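Local structure of G/U mismatch-specific DNA glycosylase (Deinococcus radiodurans, 2C2Q) at residues A34-Y46 with D84-L96. The protein is a DNA glycosylase of the uracil-DNA glycosylase superfamily. The protein carries 1 engineered substitution. Sequence-based numbering, arbitrary orientation.
Engineered in segment 84-96: A93 (natural residue Asp).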
ATOM      1  N   ALA A  34      -4.410   7.736   2.016  1.00 16.34           N
ATOM      2  CA  ALA A  34      -5.370   7.836   3.107  1.00 17.00           C
ATOM      3  C   ALA A  34      -6.621   7.134   2.649  1.00 16.43           C
ATOM      4  O   ALA A  34      -6.863   7.013   1.404  1.00 16.12           O
ATOM      5  CB  ALA A  34      -5.712   9.277   3.427  1.00 16.98           C
ATOM      6  N   PRO A  35      -7.416   6.679   3.591  1.00 15.34           N
ATOM      7  CA  PRO A  35      -8.712   6.050   3.202  1.00 15.30           C
ATOM      8  C   PRO A  35      -9.605   7.119   2.565  1.00 14.20           C
ATOM      9  O   PRO A  35      -9.650   8.277   3.052  1.00 15.02           O
ATOM     10  CB  PRO A  35      -9.288   5.558   4.536  1.00 14.07           C
ATOM     11  CG  PRO A  35      -8.678   6.666   5.572  1.00 13.28           C
ATOM     12  CD  PRO A  35      -7.238   6.750   5.079  1.00 15.58           C
ATOM     13  N   SER A  36     -10.190   6.815   1.413  1.00 14.56           N
ATOM     14  CA  SER A  36     -11.339   7.629   0.950  1.00 15.12           C
ATOM     15  C   SER A  36     -12.440   7.697   2.018  1.00 14.76           C
ATOM     16  O   SER A  36     -12.528   6.872   2.950  1.00 15.10           O
ATOM     17  CB  SER A  36     -11.953   7.073  -0.385  1.00 13.84           C
ATOM     18  OG  SER A  36     -12.644   5.860  -0.073  1.00 16.84           O
ATOM     19  N   GLY A  37     -13.377   8.649   1.852  1.00 16.76           N
ATOM     20  CA  GLY A  37     -14.538   8.669   2.760  1.00 15.65           C
ATOM     21  C   GLY A  37     -15.303   7.404   2.776  1.00 15.25           C
ATOM     22  O   GLY A  37     -15.711   6.899   3.824  1.00 17.64           O
ATOM     23  N   ILE A  38     -15.514   6.821   1.598  1.00 15.16           N
ATOM     24  CA  ILE A  38     -16.232   5.566   1.560  1.00 15.91           C
ATOM     25  C   ILE A  38     -15.458   4.463   2.326  1.00 15.74           C
ATOM     26  O   ILE A  38     -16.059   3.686   3.072  1.00 17.30           O
ATOM     27  CB  ILE A  38     -16.442   5.137   0.019  1.00 15.65           C
ATOM     28  CG1 ILE A  38     -17.490   6.086  -0.634  1.00 18.02           C
ATOM     29  CG2 ILE A  38     -16.866   3.659  -0.115  1.00 17.38           C
ATOM     30  CD1 ILE A  38     -17.479   5.888  -2.225  1.00 18.13           C
ATOM     31  N   SER A  39     -14.145   4.393   2.122  1.00 14.82           N
ATOM     32  CA  SER A  39     -13.297   3.406   2.827  1.00 14.10           C
ATOM     33  C   SER A  39     -13.354   3.583   4.372  1.00 14.26           C
ATOM     34  O   SER A  39     -13.498   2.621   5.094  1.00 16.53           O
ATOM     35  CB  SER A  39     -11.868   3.483   2.315  1.00 14.35           C
ATOM     36  OG  SER A  39     -11.851   3.044   0.936  1.00 18.88           O
ATOM     37  N   ALA A  40     -13.265   4.825   4.794  1.00 15.37           N
ATOM     38  CA  ALA A  40     -13.319   5.165   6.237  1.00 18.52           C
ATOM     39  C   ALA A  40     -14.683   4.758   6.821  1.00 19.12           C
ATOM     40  O   ALA A  40     -14.757   4.153   7.874  1.00 18.66           O
ATOM     41  CB  ALA A  40     -13.085   6.606   6.427  1.00 17.61           C
ATOM     42  N   ARG A  41     -15.777   5.105   6.126  1.00 21.51           N
ATOM     43  CA  ARG A  41     -17.108   4.710   6.584  1.00 22.67           C
ATOM     44  C   ARG A  41     -17.330   3.233   6.622  1.00 22.52           C
ATOM     45  O   ARG A  41     -17.895   2.740   7.595  1.00 24.33           O
ATOM     46  CB  ARG A  41     -18.182   5.389   5.754  1.00 22.69           C
ATOM     47  CG  ARG A  41     -18.161   6.865   6.020  1.00 26.98           C
ATOM     48  CD  ARG A  41     -19.394   7.573   5.535  1.00 34.80           C
ATOM     49  NE  ARG A  41     -19.692   7.243   4.139  1.00 38.79           N
ATOM     50  CZ  ARG A  41     -19.117   7.820   3.088  1.00 37.44           C
ATOM     51  NH1 ARG A  41     -18.191   8.765   3.249  1.00 34.27           N
ATOM     52  NH2 ARG A  41     -19.489   7.457   1.876  1.00 36.76           N
ATOM     53  N   ALA A  42     -16.825   2.506   5.612  1.00 20.78           N
ATOM     54  CA  ALA A  42     -16.892   1.048   5.584  1.00 20.09           C
ATOM     55  C   ALA A  42     -15.864   0.384   6.549  1.00 17.64           C
ATOM     56  O   ALA A  42     -15.939  -0.813   6.737  1.00 18.71           O
ATOM     57  CB  ALA A  42     -16.653   0.540   4.165  1.00 20.32           C
ATOM     58  N   ARG A  43     -14.937   1.165   7.115  1.00 18.48           N
ATOM     59  CA  ARG A  43     -13.848   0.618   7.918  1.00 19.47           C
ATOM     60  C   ARG A  43     -13.143  -0.479   7.081  1.00 17.90           C
ATOM     61  O   ARG A  43     -12.965  -1.610   7.519  1.00 19.39           O
ATOM     62  CB  ARG A  43     -14.358   0.040   9.281  1.00 18.48           C
ATOM     63  CG  ARG A  43     -14.710   1.199  10.246  1.00 25.38           C
ATOM     64  CD  ARG A  43     -15.129   0.670  11.607  1.00 26.53           C
ATOM     65  NE  ARG A  43     -15.888   1.649  12.388  1.00 38.73           N
ATOM     66  CZ  ARG A  43     -16.549   1.375  13.529  1.00 40.78           C
ATOM     67  NH1 ARG A  43     -16.553   0.156  14.051  1.00 40.66           N
ATOM     68  NH2 ARG A  43     -17.219   2.341  14.159  1.00 45.79           N
ATOM     69  N   ALA A  44     -12.742  -0.138   5.858  1.00 16.46           N
ATOM     70  CA  ALA A  44     -12.063  -1.111   4.977  1.00 14.58           C
ATOM     71  C   ALA A  44     -11.034  -0.340   4.108  1.00 15.09           C
ATOM     72  O   ALA A  44     -10.722   0.844   4.399  1.00 14.58           O
ATOM     73  CB  ALA A  44     -13.128  -1.870   4.115  1.00 15.31           C
ATOM     74  N   TYR A  45     -10.499  -0.996   3.063  1.00 13.08           N
ATOM     75  CA  TYR A  45      -9.535  -0.349   2.161  1.00 12.23           C
ATOM     76  C   TYR A  45     -10.105  -0.388   0.773  1.00 11.98           C
ATOM     77  O   TYR A  45     -10.732  -1.398   0.443  1.00 14.16           O
ATOM     78  CB  TYR A  45      -8.193  -1.084   2.181  1.00 11.85           C
ATOM     79  CG  TYR A  45      -7.331  -0.794   3.414  1.00  9.27           C
ATOM     80  CD1 TYR A  45      -6.229   0.085   3.350  1.00 10.61           C
ATOM     81  CD2 TYR A  45      -7.647  -1.401   4.643  1.00 12.14           C
ATOM     82  CE1 TYR A  45      -5.417   0.321   4.530  1.00 12.93           C
ATOM     83  CE2 TYR A  45      -6.875  -1.158   5.783  1.00 13.55           C
ATOM     84  CZ  TYR A  45      -5.765  -0.298   5.708  1.00 10.27           C
ATOM     85  OH  TYR A  45      -4.972  -0.086   6.834  1.00 12.60           O
ATOM     86  N   TYR A  46      -9.786   0.651  -0.006  1.00 13.37           N
ATOM     87  CA  TYR A  46     -10.135   0.782  -1.447  1.00 14.39           C
ATOM     88  C   TYR A  46     -11.566   0.308  -1.667  1.00 16.12           C
ATOM     89  O   TYR A  46     -11.830  -0.577  -2.540  1.00 16.06           O
ATOM     90  CB  TYR A  46      -9.123  -0.034  -2.278  1.00 14.27           C
ATOM     91  CG  TYR A  46      -7.707   0.375  -1.999  1.00 13.27           C
ATOM     92  CD1 TYR A  46      -7.154   1.566  -2.549  1.00 12.92           C
ATOM     93  CD2 TYR A  46      -6.908  -0.404  -1.170  1.00 15.39           C
ATOM     94  CE1 TYR A  46      -5.853   1.948  -2.250  1.00 12.53           C
ATOM     95  CE2 TYR A  46      -5.591  -0.049  -0.862  1.00 13.48           C
ATOM     96  CZ  TYR A  46      -5.051   1.142  -1.388  1.00 11.47           C
ATOM     97  OH  TYR A  46      -3.776   1.549  -1.112  1.00 12.78           O
ATOM     98  N   ASP A  84      -1.434   3.088   5.320  1.00 11.95           N
ATOM     99  CA  ASP A  84      -1.496   4.324   4.550  1.00 12.16           C
ATOM    100  C   ASP A  84      -0.574   5.354   5.172  1.00 13.86           C
ATOM    101  O   ASP A  84      -0.299   5.292   6.367  1.00 14.72           O
ATOM    102  CB  ASP A  84      -2.906   4.901   4.588  1.00 13.36           C
ATOM    103  CG  ASP A  84      -3.910   4.110   3.733  1.00 15.06           C
ATOM    104  OD1 ASP A  84      -3.566   3.651   2.600  1.00 14.05           O
ATOM    105  OD2 ASP A  84      -5.106   3.968   4.095  1.00 14.12           O
ATOM    106  N   VAL A  85      -0.195   6.349   4.395  1.00 12.31           N
ATOM    107  CA  VAL A  85       0.660   7.415   4.949  1.00 13.38           C
ATOM    108  C   VAL A  85      -0.116   8.245   5.963  1.00 13.15           C
ATOM    109  O   VAL A  85       0.436   8.702   6.977  1.00 15.27           O
ATOM    110  CB  VAL A  85       1.238   8.284   3.808  1.00 12.80           C
ATOM    111  CG1 VAL A  85       2.220   9.346   4.354  1.00 15.58           C
ATOM    112  CG2 VAL A  85       1.932   7.392   2.725  1.00 16.45           C
ATOM    113  N   ALA A  86      -1.398   8.475   5.693  1.00 13.47           N
ATOM    114  CA  ALA A  86      -2.302   9.175   6.609  1.00 15.27           C
ATOM    115  C   ALA A  86      -3.358   8.190   7.185  1.00 16.88           C
ATOM    116  O   ALA A  86      -4.153   7.596   6.428  1.00 15.85           O
ATOM    117  CB  ALA A  86      -2.968  10.307   5.905  1.00 15.19           C
ATOM    118  N   LYS A  87      -3.364   8.020   8.508  1.00 15.67           N
ATOM    119  CA  LYS A  87      -4.218   7.013   9.126  1.00 16.51           C
ATOM    120  C   LYS A  87      -5.415   7.588   9.937  1.00 18.04           C
ATOM    121  O   LYS A  87      -6.314   6.866  10.295  1.00 19.00           O
ATOM    122  CB  LYS A  87      -3.378   6.160  10.052  1.00 17.00           C
ATOM    123  CG  LYS A  87      -2.447   5.188   9.328  1.00 17.04           C
ATOM    124  CD  LYS A  87      -3.202   4.133   8.443  1.00 14.49           C
ATOM    125  CE  LYS A  87      -4.214   3.341   9.254  1.00 11.23           C
ATOM    126  NZ  LYS A  87      -4.695   2.082   8.555  1.00 11.73           N
ATOM    127  N   ARG A  88      -5.310   8.868  10.302  1.00 18.80           N
ATOM    128  CA  ARG A  88      -6.302   9.518  11.169  1.00 19.16           C
ATOM    129  C   ARG A  88      -7.243  10.467  10.438  1.00 19.60           C
ATOM    130  O   ARG A  88      -8.071  11.136  11.102  1.00 19.61           O
ATOM    131  CB  ARG A  88      -5.545  10.335  12.248  1.00 19.71           C
ATOM    132  CG  ARG A  88      -4.651   9.439  13.158  1.00 20.59           C
ATOM    133  CD  ARG A  88      -3.999  10.210  14.336  1.00 22.83           C
ATOM    134  NE  ARG A  88      -3.216   9.337  15.221  1.00 23.41           N
ATOM    135  CZ  ARG A  88      -2.001   8.853  14.912  1.00 25.32           C
ATOM    136  NH1 ARG A  88      -1.432   9.123  13.738  1.00 23.89           N
ATOM    137  NH2 ARG A  88      -1.345   8.095  15.794  1.00 25.82           N
ATOM    138  N   HIS A  89      -7.109  10.567   9.104  1.00 19.12           N
ATOM    139  CA  HIS A  89      -7.937  11.450   8.312  1.00 17.85           C
ATOM    140  C   HIS A  89      -8.319  10.694   7.037  1.00 19.11           C
ATOM    141  O   HIS A  89      -7.595   9.813   6.591  1.00 16.68           O
ATOM    142  CB  HIS A  89      -7.150  12.712   7.892  1.00 17.40           C
ATOM    143  CG  HIS A  89      -6.640  13.541   9.048  1.00 19.95           C
ATOM    144  ND1 HIS A  89      -5.494  13.224   9.752  1.00 18.48           N
ATOM    145  CD2 HIS A  89      -7.132  14.674   9.617  1.00 24.32           C
ATOM    146  CE1 HIS A  89      -5.295  14.134  10.701  1.00 24.88           C
ATOM    147  NE2 HIS A  89      -6.283  15.019  10.646  1.00 23.11           N
ATOM    148  N   SER A  90      -9.446  11.099   6.441  1.00 19.53           N
ATOM    149  CA  SER A  90      -9.892  10.515   5.198  1.00 20.93           C
ATOM    150  C   SER A  90     -10.172  11.598   4.188  1.00 21.22           C
ATOM    151  O   SER A  90     -10.353  12.782   4.544  1.00 21.57           O
ATOM    152  CB  SER A  90     -11.137   9.663   5.450  1.00 19.32           C
ATOM    153  OG  SER A  90     -12.292  10.449   5.805  1.00 25.13           O
ATOM    154  N   GLY A  91     -10.235  11.189   2.930  1.00 22.21           N
ATOM    155  CA  GLY A  91     -10.634  12.081   1.847  1.00 23.71           C
ATOM    156  C   GLY A  91      -9.566  12.049   0.777  1.00 23.86           C
ATOM    157  O   GLY A  91      -8.648  11.189   0.812  1.00 24.14           O
ATOM    158  N   VAL A  92      -9.658  12.968  -0.175  1.00 24.08           N
ATOM    159  CA  VAL A  92      -8.677  13.012  -1.239  1.00 24.52           C
ATOM    160  C   VAL A  92      -7.413  13.700  -0.771  1.00 24.05           C
ATOM    161  O   VAL A  92      -7.477  14.606   0.109  1.00 21.92           O
ATOM    162  CB  VAL A  92      -9.264  13.677  -2.525  1.00 26.02           C
ATOM    163  CG1 VAL A  92     -10.616  13.046  -2.797  1.00 27.37           C
ATOM    164  CG2 VAL A  92      -9.429  15.199  -2.375  1.00 26.51           C
ATOM    165  N   ALA A  93      -6.263  13.236  -1.285  1.00 24.84           N
ATOM    166  CA  ALA A  93      -4.953  13.824  -0.920  1.00 25.49           C
ATOM    167  C   ALA A  93      -4.936  15.330  -0.853  1.00 25.37           C
ATOM    168  O   ALA A  93      -4.469  15.893   0.143  1.00 25.74           O
ATOM    169  CB  ALA A  93      -3.828  13.337  -1.870  1.00 25.18           C
ATOM    170  N   ALA A  94      -5.438  15.997  -1.900  1.00 25.85           N
ATOM    171  CA  ALA A  94      -5.412  17.465  -1.962  1.00 25.86           C
ATOM    172  C   ALA A  94      -6.153  18.159  -0.842  1.00 25.53           C
ATOM    173  O   ALA A  94      -5.867  19.328  -0.547  1.00 26.79           O
ATOM    174  CB  ALA A  94      -5.948  17.963  -3.287  1.00 26.68           C
ATOM    175  N   ALA A  95      -7.109  17.476  -0.239  1.00 24.71           N
ATOM    176  CA  ALA A  95      -7.978  18.071   0.760  1.00 24.32           C
ATOM    177  C   ALA A  95      -7.498  17.792   2.186  1.00 24.50           C
ATOM    178  O   ALA A  95      -8.009  18.361   3.133  1.00 23.57           O
ATOM    179  CB  ALA A  95      -9.375  17.567   0.573  1.00 24.76           C
ATOM    180  N   LEU A  96      -6.511  16.900   2.340  1.00 22.95           N
ATOM    181  CA  LEU A  96      -6.127  16.479   3.671  1.00 22.48           C
ATOM    182  C   LEU A  96      -5.405  17.643   4.349  1.00 21.74           C
ATOM    183  O   LEU A  96      -4.635  18.303   3.679  1.00 22.59           O
ATOM    184  CB  LEU A  96      -5.174  15.276   3.577  1.00 22.95           C
ATOM    185  CG  LEU A  96      -5.827  13.920   3.175  1.00 18.70           C
ATOM    186  CD1 LEU A  96      -4.767  12.825   3.118  1.00 23.46           C
ATOM    187  CD2 LEU A  96      -6.972  13.480   4.091  1.00 26.52           C
TER
HETATM  188  O   HOH W   1      -7.866   9.093  -0.234  1.00 28.41           O
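G91 N donates to P35 O at 3.0 Å, a fairly straight bond (158° at the hydrogen) lying in the carbonyl plane. It joins two loops of the uracil-DNA glycosylase fold: one leads from strand 28-32 into helix 37-42, the other follows the neighbouring parallel strand 80-84. Glycine suits this place because its phi of 126° would drive a CB against the preceding carbonyl. Beside this bond a water donates to A34 O at 2.8 Å; its other approach, to G91 O, is doubtfully short.

The ring of P35 offers no N-H and packs on backbone, its CD 3.4 Å from H89 O. Small A34 touches both A86 CB (3.8 Å) and L96 CD1 (3.7 Å) with its CB. Where the helix begins, S36 OG caps it by accepting from S39 N at 3.0 Å; one turn on, A40 CB meets S90 CB.

Beyond the proline, D84 OD2 approaches Y45 CE1 obliquely, carboxylate and ring planes 45° apart. K87 starts out away from the other loop, but bends at chi2 and chi3 bring its ammonium group to the tyrosine hydroxyl. There D20 and V18 O hold the ammonium while P19 O pairs with the phenol, and K87 NZ lies 2.8 Å from Y45 OH.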